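Local coordinates for cytochrome C-type biogenesis protein ccmF (Thermus thermophilus, PDB 6ZMQ) that binds heme b within the membrane and probably acts as a cytochrome c heme lyase, attaching heme to the apocytochrome, at residues Leu80-Ser85 against Arg91-Lys96; Arg456-Gly461 against Ile520-Thr525. One frame throughout, in Å; residues are numbered along the deposited sequence.

Contact 1 (Leu80-Ser85 against Arg91-Lys96)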
ATOM      1  N   LEU A  80     -21.457  15.460 -10.933  1.00 50.87           N
ATOM      2  CA  LEU A  80     -21.433  15.943 -12.306  1.00 48.22           C
ATOM      3  C   LEU A  80     -22.512  16.983 -12.584  1.00 60.55           C
ATOM      4  O   LEU A  80     -22.251  17.949 -13.311  1.00 58.02           O
ATOM      5  CB  LEU A  80     -21.581  14.764 -13.273  1.00 44.35           C
ATOM      6  CG  LEU A  80     -20.329  14.261 -13.993  1.00 40.99           C
ATOM      7  CD1 LEU A  80     -19.277  13.796 -13.008  1.00 48.49           C
ATOM      8  CD2 LEU A  80     -20.724  13.120 -14.912  1.00 45.23           C
ATOM      9  N   VAL A  81     -23.708  16.836 -11.997  1.00 68.04           N
ATOM     10  CA  VAL A  81     -24.797  17.777 -12.255  1.00 70.63           C
ATOM     11  C   VAL A  81     -24.706  19.024 -11.393  1.00 79.29           C
ATOM     12  O   VAL A  81     -25.546  19.924 -11.552  1.00 79.63           O
ATOM     13  CB  VAL A  81     -26.196  17.162 -12.027  1.00 67.75           C
ATOM     14  CG1 VAL A  81     -26.427  15.964 -12.946  1.00 62.04           C
ATOM     15  CG2 VAL A  81     -26.427  16.826 -10.554  1.00 68.11           C
ATOM     16  N   HIS A  82     -23.724  19.086 -10.477  1.00 81.87           N
ATOM     17  CA  HIS A  82     -23.426  20.230  -9.602  1.00 82.71           C
ATOM     18  C   HIS A  82     -24.613  20.579  -8.708  1.00 67.72           C
ATOM     19  O   HIS A  82     -24.938  21.749  -8.492  1.00 66.74           O
ATOM     20  CB  HIS A  82     -22.934  21.434 -10.410  1.00 86.46           C
ATOM     21  CG  HIS A  82     -21.866  21.079 -11.394  1.00 84.08           C
ATOM     22  ND1 HIS A  82     -20.801  20.264 -11.073  1.00 80.33           N
ATOM     23  CD2 HIS A  82     -21.717  21.391 -12.703  1.00 81.80           C
ATOM     24  CE1 HIS A  82     -20.031  20.110 -12.134  1.00 78.15           C
ATOM     25  NE2 HIS A  82     -20.563  20.784 -13.137  1.00 84.86           N
ATOM     26  N   ASP A  83     -25.275  19.534  -8.220  1.00 61.71           N
ATOM     27  CA  ASP A  83     -26.162  19.644  -7.077  1.00 67.37           C
ATOM     28  C   ASP A  83     -25.315  20.076  -5.889  1.00 63.97           C
ATOM     29  O   ASP A  83     -24.223  19.548  -5.676  1.00 63.59           O
ATOM     30  CB  ASP A  83     -26.829  18.287  -6.822  1.00 74.34           C
ATOM     31  CG  ASP A  83     -27.977  18.337  -5.812  1.00 79.86           C
ATOM     32  OD1 ASP A  83     -28.201  19.360  -5.133  1.00 80.97           O
ATOM     33  OD2 ASP A  83     -28.663  17.301  -5.692  1.00 77.62           O
ATOM     34  N   PHE A  84     -25.781  21.085  -5.156  1.00 67.39           N
ATOM     35  CA  PHE A  84     -25.049  21.632  -4.023  1.00 72.61           C
ATOM     36  C   PHE A  84     -25.821  21.452  -2.720  1.00 69.44           C
ATOM     37  O   PHE A  84     -25.435  22.013  -1.687  1.00 67.81           O
ATOM     38  CB  PHE A  84     -24.738  23.109  -4.284  1.00 81.92           C
ATOM     39  CG  PHE A  84     -23.369  23.360  -4.872  1.00 80.16           C
ATOM     40  CD1 PHE A  84     -22.873  22.557  -5.899  1.00 80.67           C
ATOM     41  CD2 PHE A  84     -22.605  24.437  -4.437  1.00 90.31           C
ATOM     42  CE1 PHE A  84     -21.620  22.800  -6.448  1.00 82.00           C
ATOM     43  CE2 PHE A  84     -21.355  24.690  -4.983  1.00 90.56           C
ATOM     44  CZ  PHE A  84     -20.865  23.872  -5.990  1.00 87.86           C
ATOM     45  N   SER A  85     -26.907  20.668  -2.756  1.00 71.66           N
ATOM     46  CA  SER A  85     -27.773  20.489  -1.596  1.00 76.41           C
ATOM     47  C   SER A  85     -27.245  19.433  -0.635  1.00 80.57           C
ATOM     48  O   SER A  85     -27.481  19.535   0.574  1.00 90.70           O
ATOM     49  CB  SER A  85     -29.193  20.126  -2.041  1.00 74.58           C
ATOM     50  OG  SER A  85     -29.246  18.845  -2.643  1.00 74.57           O
ATOM     51  N   ARG A  91     -19.425  20.582   0.490  1.00 78.07           N
ATOM     52  CA  ARG A  91     -18.127  20.718   1.140  1.00 76.16           C
ATOM     53  C   ARG A  91     -16.978  20.234   0.255  1.00 81.30           C
ATOM     54  O   ARG A  91     -15.814  20.538   0.543  1.00 98.42           O
ATOM     55  CB  ARG A  91     -18.141  19.994   2.487  1.00 67.04           C
ATOM     56  CG  ARG A  91     -18.441  20.957   3.632  1.00 66.97           C
ATOM     57  CD  ARG A  91     -18.158  20.368   5.023  1.00 70.07           C
ATOM     58  NE  ARG A  91     -18.846  19.117   5.366  1.00 81.50           N
ATOM     59  CZ  ARG A  91     -20.161  18.952   5.533  1.00 87.00           C
ATOM     60  NH1 ARG A  91     -21.013  19.969   5.448  1.00 91.72           N
ATOM     61  NH2 ARG A  91     -20.626  17.752   5.846  1.00 92.95           N
ATOM     62  N   ASN A  92     -17.262  19.467  -0.799  1.00 71.14           N
ATOM     63  CA  ASN A  92     -16.217  19.008  -1.709  1.00 61.46           C
ATOM     64  C   ASN A  92     -16.407  19.469  -3.151  1.00 63.87           C
ATOM     65  O   ASN A  92     -15.815  18.883  -4.065  1.00 58.47           O
ATOM     66  CB  ASN A  92     -16.088  17.491  -1.627  1.00 59.15           C
ATOM     67  CG  ASN A  92     -15.312  17.056  -0.402  1.00 67.77           C
ATOM     68  OD1 ASN A  92     -14.183  17.497  -0.180  1.00 69.96           O
ATOM     69  ND2 ASN A  92     -15.932  16.234   0.432  1.00 74.48           N
ATOM     70  N   HIS A  93     -17.225  20.492  -3.379  1.00 70.23           N
ATOM     71  CA  HIS A  93     -17.084  21.360  -4.540  1.00 77.55           C
ATOM     72  C   HIS A  93     -16.663  22.756  -4.115  1.00 88.94           C
ATOM     73  O   HIS A  93     -17.041  23.743  -4.751  1.00 89.34           O
ATOM     74  CB  HIS A  93     -18.362  21.366  -5.378  1.00 76.03           C
ATOM     75  CG  HIS A  93     -18.322  20.419  -6.532  1.00 69.62           C
ATOM     76  ND1 HIS A  93     -18.532  20.825  -7.831  1.00 65.21           N
ATOM     77  CD2 HIS A  93     -17.962  19.116  -6.600  1.00 63.64           C
ATOM     78  CE1 HIS A  93     -18.386  19.792  -8.641  1.00 64.19           C
ATOM     79  NE2 HIS A  93     -18.039  18.742  -7.919  1.00 64.47           N
ATOM     80  N   SER A  94     -15.942  22.854  -3.002  1.00 90.55           N
ATOM     81  CA  SER A  94     -15.029  23.958  -2.753  1.00 87.51           C
ATOM     82  C   SER A  94     -13.631  23.684  -3.314  1.00103.79           C
ATOM     83  O   SER A  94     -12.694  24.410  -2.982  1.00118.57           O
ATOM     84  CB  SER A  94     -14.966  24.261  -1.253  1.00 64.69           C
ATOM     85  OG  SER A  94     -16.238  24.665  -0.775  1.00 52.07           O
ATOM     86  N   THR A  95     -13.480  22.619  -4.104  1.00 93.94           N
ATOM     87  CA  THR A  95     -12.358  22.381  -5.014  1.00 76.72           C
ATOM     88  C   THR A  95     -12.903  21.850  -6.337  1.00 79.62           C
ATOM     89  O   THR A  95     -12.582  20.736  -6.764  1.00 71.88           O
ATOM     90  CB  THR A  95     -11.326  21.422  -4.424  1.00 63.76           C
ATOM     91  OG1 THR A  95     -11.049  21.784  -3.067  1.00 60.43           O
ATOM     92  CG2 THR A  95     -10.039  21.528  -5.231  1.00 71.87           C
ATOM     93  N   LYS A  96     -13.929  22.482  -6.882  1.00 97.72           N
ATOM     94  CA  LYS A  96     -14.818  21.699  -7.784  1.00 91.46           C
ATOM     95  C   LYS A  96     -14.620  21.634  -9.294  1.00 95.04           C
ATOM     96  O   LYS A  96     -15.146  20.669  -9.819  1.00 84.88           O
ATOM     97  CB  LYS A  96     -16.249  22.248  -7.636  1.00 68.71           C
ATOM     98  CG  LYS A  96     -16.736  23.127  -8.791  1.00 53.21           C
ATOM     99  CD  LYS A  96     -17.949  23.986  -8.577  1.00 48.09           C
ATOM    100  CE  LYS A  96     -18.461  24.594  -9.872  1.00 38.53           C
ATOM    101  NZ  LYS A  96     -19.184  25.873  -9.668  1.00 36.61           N
TER

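Contact 2 (Arg456-Gly461 against Ile520-Thr525). With PTY (phosphatidylethanolamine), chain H.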
ATOM      1  N   ARG A 456      36.745   2.901  -0.483  1.00 54.23           N
ATOM      2  CA  ARG A 456      36.362   4.259  -0.815  1.00 54.18           C
ATOM      3  C   ARG A 456      35.856   4.920   0.457  1.00 69.82           C
ATOM      4  O   ARG A 456      36.087   4.427   1.564  1.00 77.60           O
ATOM      5  CB  ARG A 456      35.323   4.299  -1.937  1.00 51.51           C
ATOM      6  CG  ARG A 456      35.961   3.944  -3.245  1.00 61.51           C
ATOM      7  CD  ARG A 456      36.233   5.218  -4.003  1.00 80.08           C
ATOM      8  NE  ARG A 456      36.516   4.978  -5.409  1.00 88.61           N
ATOM      9  CZ  ARG A 456      37.605   5.436  -6.015  1.00 89.49           C
ATOM     10  NH1 ARG A 456      38.490   6.149  -5.329  1.00 92.24           N
ATOM     11  NH2 ARG A 456      37.816   5.185  -7.299  1.00 86.17           N
ATOM     12  N   GLY A 457      35.210   6.074   0.294  1.00 62.12           N
ATOM     13  CA  GLY A 457      34.580   6.802   1.383  1.00 62.76           C
ATOM     14  C   GLY A 457      33.579   6.054   2.247  1.00 60.12           C
ATOM     15  O   GLY A 457      33.378   6.434   3.405  1.00 73.39           O
ATOM     16  N   TYR A 458      32.969   4.996   1.698  1.00 59.16           N
ATOM     17  CA  TYR A 458      31.703   4.472   2.205  1.00 61.06           C
ATOM     18  C   TYR A 458      31.830   3.824   3.581  1.00 69.26           C
ATOM     19  O   TYR A 458      32.580   2.860   3.771  1.00 70.69           O
ATOM     20  CB  TYR A 458      31.095   3.500   1.193  1.00 55.55           C
ATOM     21  CG  TYR A 458      31.140   4.035  -0.221  1.00 45.04           C
ATOM     22  CD1 TYR A 458      30.632   5.304  -0.529  1.00 50.40           C
ATOM     23  CD2 TYR A 458      31.689   3.277  -1.250  1.00 43.39           C
ATOM     24  CE1 TYR A 458      30.689   5.800  -1.822  1.00 59.07           C
ATOM     25  CE2 TYR A 458      31.744   3.762  -2.540  1.00 50.45           C
ATOM     26  CZ  TYR A 458      31.242   5.019  -2.820  1.00 63.07           C
ATOM     27  OH  TYR A 458      31.298   5.485  -4.111  1.00 76.25           O
ATOM     28  N   THR A 459      31.082   4.381   4.537  1.00 74.09           N
ATOM     29  CA  THR A 459      30.995   3.901   5.911  1.00 67.75           C
ATOM     30  C   THR A 459      30.366   2.510   5.936  1.00 63.61           C
ATOM     31  O   THR A 459      29.690   2.099   4.984  1.00 71.20           O
ATOM     32  CB  THR A 459      30.162   4.877   6.752  1.00 67.16           C
ATOM     33  OG1 THR A 459      30.386   6.210   6.282  1.00 71.94           O
ATOM     34  CG2 THR A 459      30.560   4.835   8.232  1.00 66.91           C
ATOM     35  N   LEU A 460      30.580   1.796   7.059  1.00 57.48           N
ATOM     36  CA  LEU A 460      30.365   0.345   7.131  1.00 50.63           C
ATOM     37  C   LEU A 460      28.894  -0.019   6.932  1.00 60.19           C
ATOM     38  O   LEU A 460      28.578  -1.093   6.409  1.00 72.31           O
ATOM     39  CB  LEU A 460      30.911  -0.209   8.452  1.00 38.18           C
ATOM     40  CG  LEU A 460      31.065  -1.737   8.506  1.00 38.77           C
ATOM     41  CD1 LEU A 460      32.212  -2.170   7.601  1.00 37.48           C
ATOM     42  CD2 LEU A 460      31.294  -2.261   9.913  1.00 54.95           C
ATOM     43  N   GLY A 461      27.989   0.894   7.294  1.00 55.73           N
ATOM     44  CA  GLY A 461      26.622   0.879   6.804  1.00 59.62           C
ATOM     45  C   GLY A 461      26.473   0.860   5.290  1.00 53.96           C
ATOM     46  O   GLY A 461      25.898  -0.088   4.746  1.00 55.61           O
ATOM     47  N   ILE A 520      18.186   2.824  -0.342  1.00 35.56           N
ATOM     48  CA  ILE A 520      17.731   3.398   0.924  1.00 42.49           C
ATOM     49  C   ILE A 520      18.897   3.628   1.873  1.00 50.19           C
ATOM     50  O   ILE A 520      18.994   4.704   2.477  1.00 66.86           O
ATOM     51  CB  ILE A 520      16.624   2.521   1.542  1.00 49.28           C
ATOM     52  CG1 ILE A 520      15.488   2.374   0.518  1.00 58.21           C
ATOM     53  CG2 ILE A 520      16.151   3.048   2.918  1.00 49.07           C
ATOM     54  CD1 ILE A 520      14.200   1.821   1.038  1.00 54.39           C
ATOM     55  N   ALA A 521      19.838   2.670   1.966  1.00 45.18           N
ATOM     56  CA  ALA A 521      20.966   2.887   2.874  1.00 35.88           C
ATOM     57  C   ALA A 521      21.911   3.972   2.355  1.00 44.66           C
ATOM     58  O   ALA A 521      22.430   4.776   3.145  1.00 54.46           O
ATOM     59  CB  ALA A 521      21.707   1.582   3.113  1.00 28.26           C
ATOM     60  N   PHE A 522      22.083   4.057   1.031  1.00 36.10           N
ATOM     61  CA  PHE A 522      22.941   5.090   0.454  1.00 31.43           C
ATOM     62  C   PHE A 522      22.317   6.487   0.551  1.00 33.98           C
ATOM     63  O   PHE A 522      23.042   7.479   0.723  1.00 42.77           O
ATOM     64  CB  PHE A 522      23.285   4.735  -0.998  1.00 26.99           C
ATOM     65  CG  PHE A 522      24.590   3.983  -1.146  1.00 27.46           C
ATOM     66  CD1 PHE A 522      24.620   2.600  -1.088  1.00 36.28           C
ATOM     67  CD2 PHE A 522      25.775   4.669  -1.330  1.00 28.26           C
ATOM     68  CE1 PHE A 522      25.810   1.906  -1.222  1.00 27.64           C
ATOM     69  CE2 PHE A 522      26.970   3.988  -1.463  1.00 34.54           C
ATOM     70  CZ  PHE A 522      26.982   2.601  -1.408  1.00 28.43           C
ATOM     71  N   SER A 523      20.980   6.593   0.433  1.00 32.01           N
ATOM     72  CA  SER A 523      20.328   7.897   0.572  1.00 27.70           C
ATOM     73  C   SER A 523      20.168   8.302   2.036  1.00 52.84           C
ATOM     74  O   SER A 523      20.174   9.499   2.356  1.00 56.56           O
ATOM     75  CB  SER A 523      18.975   7.893  -0.140  1.00 26.10           C
ATOM     76  OG  SER A 523      18.101   6.917   0.393  1.00 32.10           O
ATOM     77  N   GLN A 524      19.963   7.328   2.926  1.00 53.84           N
ATOM     78  CA  GLN A 524      19.854   7.609   4.355  1.00 57.82           C
ATOM     79  C   GLN A 524      21.184   8.064   4.940  1.00 56.42           C
ATOM     80  O   GLN A 524      21.223   8.967   5.785  1.00 62.85           O
ATOM     81  CB  GLN A 524      19.343   6.370   5.094  1.00 62.27           C
ATOM     82  CG  GLN A 524      17.821   6.224   5.132  1.00 67.97           C
ATOM     83  CD  GLN A 524      17.124   7.422   5.755  1.00 77.37           C
ATOM     84  OE1 GLN A 524      17.565   7.953   6.775  1.00 94.38           O
ATOM     85  NE2 GLN A 524      16.028   7.851   5.141  1.00 89.86           N
ATOM     86  N   THR A 525      22.283   7.418   4.540  1.00 61.83           N
ATOM     87  CA  THR A 525      23.594   7.810   5.045  1.00 57.02           C
ATOM     88  C   THR A 525      24.023   9.165   4.491  1.00 63.17           C
ATOM     89  O   THR A 525      24.420  10.063   5.243  1.00 64.37           O
ATOM     90  CB  THR A 525      24.642   6.741   4.710  1.00 49.47           C
ATOM     91  OG1 THR A 525      24.374   6.173   3.421  1.00 52.66           O
ATOM     92  CG2 THR A 525      24.651   5.637   5.758  1.00 48.16           C
TER
HETATM   93  C1  PTY H 707      23.168   5.173   9.161  1.00 98.10           C
HETATM   94  C2  PTY H 707      22.950   1.524  14.930  1.00 79.07           C
HETATM   95  C3  PTY H 707      24.255   2.196  14.503  1.00 88.44           C
HETATM   96  O4  PTY H 707      21.971   5.227   8.439  1.00 87.64           O
HETATM   97  C5  PTY H 707      24.882   3.621  10.110  1.00112.60           C
HETATM   98  C6  PTY H 707      23.580   3.710   9.317  1.00103.93           C
HETATM   99  O7  PTY H 707      23.747   3.123   8.057  1.00100.81           O
HETATM  100  C8  PTY H 707      22.827   2.099   7.804  1.00 88.38           C
HETATM  101  O10 PTY H 707      21.969   2.261   6.998  1.00 83.12           O
HETATM  102  C11 PTY H 707      22.926   0.790   8.589  1.00 86.02           C
HETATM  103  C12 PTY H 707      23.242  -0.391   7.674  1.00 81.10           C
HETATM  104  C13 PTY H 707      24.114  -1.386   8.444  1.00 65.61           C
HETATM  105  C14 PTY H 707      23.260  -2.155   9.454  1.00 46.70           C
HETATM  106  C15 PTY H 707      24.103  -3.209  10.170  1.00 43.95           C
HETATM  107  C16 PTY H 707      23.746  -4.627   9.711  1.00 47.48           C
HETATM  108  C17 PTY H 707      24.807  -5.593  10.249  1.00 51.97           C
HETATM  109  C18 PTY H 707      24.492  -7.057   9.922  1.00 46.42           C
HETATM  110  C19 PTY H 707      25.754  -7.894  10.168  1.00 48.44           C
HETATM  111  C20 PTY H 707      25.794  -9.184   9.340  1.00 49.47           C
HETATM  112  C21 PTY H 707      27.239  -9.694   9.267  1.00 52.79           C
HETATM  113  C22 PTY H 707      27.395 -11.054   9.956  1.00 55.45           C
HETATM  114  C23 PTY H 707      28.809 -11.608   9.741  1.00 65.48           C
HETATM  115  C24 PTY H 707      28.828 -13.122   9.965  1.00 69.99           C
HETATM  116  C25 PTY H 707      30.091 -13.726   9.352  1.00 65.41           C
HETATM  117  C26 PTY H 707      29.734 -15.066   8.713  1.00 61.10           C
HETATM  118  C27 PTY H 707      30.275 -16.200   9.580  1.00 50.24           C
HETATM  119  C28 PTY H 707      29.458 -17.465   9.327  1.00 37.40           C
HETATM  120  C29 PTY H 707      28.069 -17.282   9.934  1.00 33.80           C
HETATM  121  C30 PTY H 707      21.017   6.110   8.957  1.00 77.37           C
HETATM  122  C31 PTY H 707      19.525   5.826   8.781  1.00 67.09           C
HETATM  123  O30 PTY H 707      21.360   7.087   9.529  1.00 75.19           O
HETATM  124  C32 PTY H 707      19.309   4.389   8.307  1.00 58.71           C
HETATM  125  C33 PTY H 707      17.811   4.103   8.203  1.00 58.01           C
HETATM  126  C34 PTY H 707      17.579   2.597   8.293  1.00 61.60           C
HETATM  127  C35 PTY H 707      18.063   1.933   7.008  1.00 67.32           C
HETATM  128  C36 PTY H 707      16.934   1.084   6.432  1.00 68.95           C
HETATM  129  C37 PTY H 707      17.512  -0.125   5.699  1.00 69.65           C
HETATM  130  C38 PTY H 707      16.339  -0.973   5.223  1.00 55.40           C
HETATM  131  C39 PTY H 707      16.755  -1.780   4.000  1.00 48.27           C
HETATM  132  C40 PTY H 707      15.510  -2.200   3.226  1.00 48.46           C
HETATM  133  C41 PTY H 707      15.665  -3.676   2.862  1.00 53.74           C
HETATM  134  C42 PTY H 707      14.520  -4.111   1.952  1.00 49.99           C
HETATM  135  C43 PTY H 707      13.229  -4.130   2.765  1.00 41.51           C
HETATM  136  C44 PTY H 707      12.146  -4.912   2.024  1.00 44.30           C
HETATM  137  P1  PTY H 707      25.175   3.873  12.723  0.60103.04           P
HETATM  138  O11 PTY H 707      24.132   2.687  13.196  1.00 95.97           O
HETATM  139  O12 PTY H 707      26.581   3.327  12.696  1.00110.34           O
HETATM  140  O13 PTY H 707      25.119   5.004  13.720  1.00 94.46           O
HETATM  141  O14 PTY H 707      24.773   4.450  11.232  1.00111.59           O
HETATM  142  N1  PTY H 707      23.144   0.766  16.156  1.00 73.41           N

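Contact 1 (Leu80-Ser85 against Arg91-Lys96)
His82 and His93 bring their imidazoles rim to rim, neither lying over the face of the other, and with Phe84 they form an aromatic cluster in which no hydrogen bond crosses from one segment to the other. The cluster closes the short connection in which helix 61-81 ends, the brief helix 87-92 follows, and the chain turns back on itself. His82 is the first residue to leave the helix, and its positive phi (60°) turns the chain there. Its CG stands anti to the carbonyl carbon (chi1 -48°), which carries the ring towards His93 and leaves Leu80 O above the centre of one imidazole face. Contact is made by His82 ND1 with His93 CE1, 3.5 Å apart. The ring centroids of the pair are separated by 5.4 Å.

Phe84 approaches the same histidine from another direction. Its CZ lies 3.6 Å from His93 CB, while the two rings, steeply inclined at 79°, make an oblique pair. His93 is therefore shared by both aromatic residues of 80-85, and it alone of the three is buried. Lys96 CD is modelled at the edge of the phenyl ring, but the placement of this lysine is doubtful because its CB comes too close to the His93 ring.

Beyond the pair, Ser94 O is hydrogen-bonded to Asn586 ND2, tying the returning loop to a distant part of the chain. An Asx turn holds the backbone beside Phe84: Asp83 OD1 accepts from Ser85 N at 3.0 Å and from Ser85 OG at 2.7 Å, both donors coming from the same face of the carboxylate.

Contact 2 (Arg456-Gly461 against Ile520-Thr525)
A phosphatidylethanolamine pocket borders this contact between the loop leading into helix 460-484 and the last turns of helix 501-525, where Tyr458 and Phe522 form a T-shaped (edge-to-face) pair. The edge of Phe522 points at the face of Tyr458, with planes at 71° and centroids 5.5 Å apart. Phe522 CE2 stands over the tyrosine ring, offset toward its rim, 4.0 Å from Tyr458 CD1.

Next to the rings, both segments line the lipid. Gly461 CA lies 3.7 Å from C12 of one acyl chain. Thr525 turns its methyl CG2 to the ester oxygen O7, at 3.5 Å. Gln524, bent at chi2 (-57°), lays CB and CG along the other acyl chain and brings OE1 3.5 Å from lipid C31, while NE2 is hydrogen-bonded to Tyr254 OH. With an alanine here, the acyl chain between C31 and C33 is likely to lose part of its cover, and Tyr254 OH would probably be left without that partner.

Elsewhere in 456-461, Leu460 packs on helix 439-454; on the other segment, Ala521 meets Ala465 of helix 460-484, and Ile520 and Ser523 rest on Met630 of helix 627-644, while strand 528-534 follows shortly after helix 501-525.

In the fold
The two contacts illustrate how aromatic rings can join segments without hydrogen bonds between them, at two ranges of sequence. Contact 1 closes a local turn, its segments separated by five residues, whereas contact 2 joins a loop at the head of helix 460-484 to helix 501-525, with 58 residues between its segments. They share no helix and lie on opposite sides of the chain's centre, their own centres about 50 Å apart. Both are partly buried, but differently: in contact 1 two of the three rings are exposed on the surface, while in contact 2 Phe522 is buried and Tyr458 partly exposed. Contact 1 gathers two imidazoles and a phenyl ring; in contact 2 phenol and phenyl pair, and lipid lies beside other residues of the same segments.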